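Local coordinates for protein hydrolase (Thermococcus thioreducens, PDB 6IAH) that is a HAD-superfamily phosphatase with diverse substrate specificity that binds magnesium and may act on phosphoglycolate, at residues A[13-18]-A[125-130]. Residues are numbered along the deposited sequence; the frame is centred on the assembly and turned at random. Where two conformers were deposited one is given.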
loop_
_atom_site.group_PDB
_atom_site.type_symbol
_atom_site.label_atom_id
_atom_site.label_comp_id
_atom_site.label_asym_id
_atom_site.label_seq_id
_atom_site.Cartn_x
_atom_site.Cartn_y
_atom_site.Cartn_z
ATOM N N ASP A 13 -9.841 1.956 -3.366
ATOM C CA ASP A 13 -9.198 3.208 -3.773
ATOM C C ASP A 13 -8.719 3.817 -2.466
ATOM O O ASP A 13 -9.560 4.221 -1.621
ATOM C CB ASP A 13 -10.206 4.125 -4.439
ATOM C CG ASP A 13 -9.650 5.494 -4.811
ATOM O OD1 ASP A 13 -8.531 5.914 -4.477
ATOM O OD2 ASP A 13 -10.419 6.202 -5.481
ATOM N N VAL A 14 -7.401 3.889 -2.299
ATOM C CA VAL A 14 -6.824 4.401 -1.062
ATOM C C VAL A 14 -6.583 5.843 -1.288
ATOM O O VAL A 14 -5.471 6.321 -0.953
ATOM C CB VAL A 14 -5.543 3.680 -0.593
ATOM C CG1 VAL A 14 -5.909 2.232 -0.271
ATOM C CG2 VAL A 14 -4.384 3.741 -1.607
ATOM N N ARG A 15 -7.598 6.468 -1.925
ATOM C CA ARG A 15 -7.857 7.927 -2.056
ATOM C C ARG A 15 -6.780 8.756 -1.320
ATOM O O ARG A 15 -6.977 9.519 -0.381
ATOM C CB ARG A 15 -9.338 8.243 -1.671
ATOM C CG ARG A 15 -10.390 8.222 -2.848
ATOM C CD ARG A 15 -11.694 8.984 -2.520
ATOM N NE ARG A 15 -11.448 10.176 -1.674
ATOM C CZ ARG A 15 -11.814 10.384 -0.387
ATOM N NH1 ARG A 15 -12.576 9.534 0.328
ATOM N NH2 ARG A 15 -11.431 11.524 0.197
ATOM N N GLU A 16 -5.593 8.505 -1.784
ATOM C CA GLU A 16 -4.425 9.097 -1.197
ATOM C C GLU A 16 -4.403 9.230 0.411
ATOM O O GLU A 16 -3.823 10.226 0.926
ATOM C CB GLU A 16 -4.082 10.339 -2.043
ATOM C CG GLU A 16 -3.806 9.941 -3.511
ATOM C CD GLU A 16 -5.093 9.447 -4.241
ATOM O OE1 GLU A 16 -6.023 10.278 -4.390
ATOM O OE2 GLU A 16 -5.223 8.235 -4.602
ATOM N N SER A 17 -5.028 8.228 1.135
ATOM C CA SER A 17 -5.187 8.178 2.609
ATOM C C SER A 17 -3.761 8.133 3.186
ATOM O O SER A 17 -3.449 8.863 4.090
ATOM C CB SER A 17 -5.907 6.933 3.112
ATOM O OG SER A 17 -5.229 5.742 2.637
ATOM N N TYR A 18 -2.912 7.246 2.642
ATOM C CA TYR A 18 -1.524 7.154 3.091
ATOM C C TYR A 18 -0.739 8.422 2.803
ATOM O O TYR A 18 0.106 8.820 3.605
ATOM C CB TYR A 18 -0.806 6.016 2.411
ATOM C CG TYR A 18 -1.466 4.632 2.509
ATOM C CD1 TYR A 18 -1.553 3.943 3.694
ATOM C CD2 TYR A 18 -1.823 3.971 1.340
ATOM C CE1 TYR A 18 -2.085 2.642 3.736
ATOM C CE2 TYR A 18 -2.349 2.695 1.366
ATOM C CZ TYR A 18 -2.469 2.022 2.537
ATOM O OH TYR A 18 -2.947 0.712 2.444
ATOM N N TRP A 125 -7.789 6.180 7.416
ATOM C CA TRP A 125 -8.186 4.972 6.716
ATOM C C TRP A 125 -9.681 5.005 6.254
ATOM O O TRP A 125 -10.034 4.374 5.261
ATOM C CB TRP A 125 -7.887 3.700 7.547
ATOM C CG TRP A 125 -8.851 3.489 8.667
ATOM C CD1 TRP A 125 -8.782 4.030 9.942
ATOM C CD2 TRP A 125 -9.987 2.598 8.685
ATOM N NE1 TRP A 125 -9.841 3.597 10.696
ATOM C CE2 TRP A 125 -10.594 2.718 9.966
ATOM C CE3 TRP A 125 -10.586 1.779 7.736
ATOM C CZ2 TRP A 125 -11.746 1.991 10.324
ATOM C CZ3 TRP A 125 -11.743 1.096 8.074
ATOM C CH2 TRP A 125 -12.305 1.194 9.356
ATOM N N LYS A 126 -10.516 5.772 6.947
ATOM C CA LYS A 126 -11.928 5.799 6.648
ATOM C C LYS A 126 -12.242 6.672 5.423
ATOM O O LYS A 126 -13.373 6.661 4.974
ATOM C CB LYS A 126 -12.728 6.173 7.924
ATOM C CG LYS A 126 -12.385 5.228 9.092
ATOM C CD LYS A 126 -13.199 5.438 10.364
ATOM C CE LYS A 126 -13.583 6.904 10.627
ATOM N NZ LYS A 126 -12.468 7.853 10.963
ATOM N N LYS A 127 -11.257 7.389 4.868
ATOM C CA LYS A 127 -11.440 8.070 3.573
ATOM C C LYS A 127 -11.229 7.133 2.371
ATOM O O LYS A 127 -11.474 7.540 1.259
ATOM C CB LYS A 127 -10.516 9.251 3.450
ATOM C CG LYS A 127 -10.828 10.371 4.462
ATOM C CD LYS A 127 -10.114 11.626 3.988
ATOM C CE LYS A 127 -10.048 12.721 5.036
ATOM N NZ LYS A 127 -11.411 13.042 5.511
ATOM N N GLU A 128 -10.744 5.893 2.609
ATOM C CA GLU A 128 -10.584 4.875 1.558
ATOM C C GLU A 128 -12.005 4.390 1.146
ATOM O O GLU A 128 -12.961 4.364 1.995
ATOM C CB GLU A 128 -9.722 3.714 2.077
ATOM C CG GLU A 128 -8.302 4.151 2.434
ATOM C CD GLU A 128 -7.428 3.083 3.056
ATOM O OE1 GLU A 128 -7.897 1.939 3.077
ATOM O OE2 GLU A 128 -6.265 3.389 3.508
ATOM N N ARG A 129 -12.149 4.021 -0.131
ATOM C CA ARG A 129 -13.447 3.693 -0.715
ATOM C C ARG A 129 -13.343 2.398 -1.475
ATOM O O ARG A 129 -12.315 2.134 -2.133
ATOM C CB ARG A 129 -13.826 4.784 -1.722
ATOM C CG ARG A 129 -14.190 6.075 -1.036
ATOM C CD ARG A 129 -14.889 7.094 -1.927
ATOM N NE ARG A 129 -14.577 7.046 -3.371
ATOM C CZ ARG A 129 -14.751 8.080 -4.222
ATOM N NH1 ARG A 129 -15.217 9.263 -3.798
ATOM N NH2 ARG A 129 -14.448 7.950 -5.517
ATOM N N PRO A 130 -14.410 1.596 -1.445
ATOM C CA PRO A 130 -14.370 0.344 -2.203
ATOM C C PRO A 130 -14.404 0.626 -3.711
ATOM O O PRO A 130 -15.070 1.585 -4.157
ATOM C CB PRO A 130 -15.623 -0.389 -1.712
ATOM C CG PRO A 130 -16.546 0.685 -1.299
ATOM C CD PRO A 130 -15.677 1.730 -0.698
#
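Asp13 and Arg129 form an antiparallel hydrogen-bonded pair. Asp13 N hydrogen-bonds to Arg129 O at 2.8 Å, and Arg129 N to Asp13 O at 3.0 Å. These two bonds close a short two-stranded sheet. The tight part lies beside it, around the buried Glu128. The extended Glu128 chain runs alongside Val14, with Val14 CG1 3.8 Å from Glu128 CD. A chi1 of 56° turns Ser17 OG to the anti side of Glu128 OE2, to which it donates at 2.7 Å. Tyr109 OH also hydrogen-bonds to Glu128 OE2, and Arg152 forms a salt bridge with Glu128 OE1, so both carboxylate oxygens are held. Glu128 OE2 also lies over one face of the Tyr18 ring, toward its rim. The Tyr18 hydroxyl is hydrogen-bonded to Asp8, a magnesium ligand. The outer side, with exposed Lys127 and Arg129, is looser. Arg15 CD lies over one face of the Arg129 guanidinium, and the like-charged Arg15 NE and Arg129 NH1 are 4.4 Å apart. Asp13 OD2 sits well out of that guanidinium plane, so any attraction is probably electrostatic only. Asp13 and Glu16 belong to a second magnesium site. The contact joins strand 12-13 and the start of helix 17-32 to strand 129-130. Helix 100-110 meets Ser17 and Trp125 through Tyr109, and helix 154-164 meets Glu128 and Pro130 through Ile163.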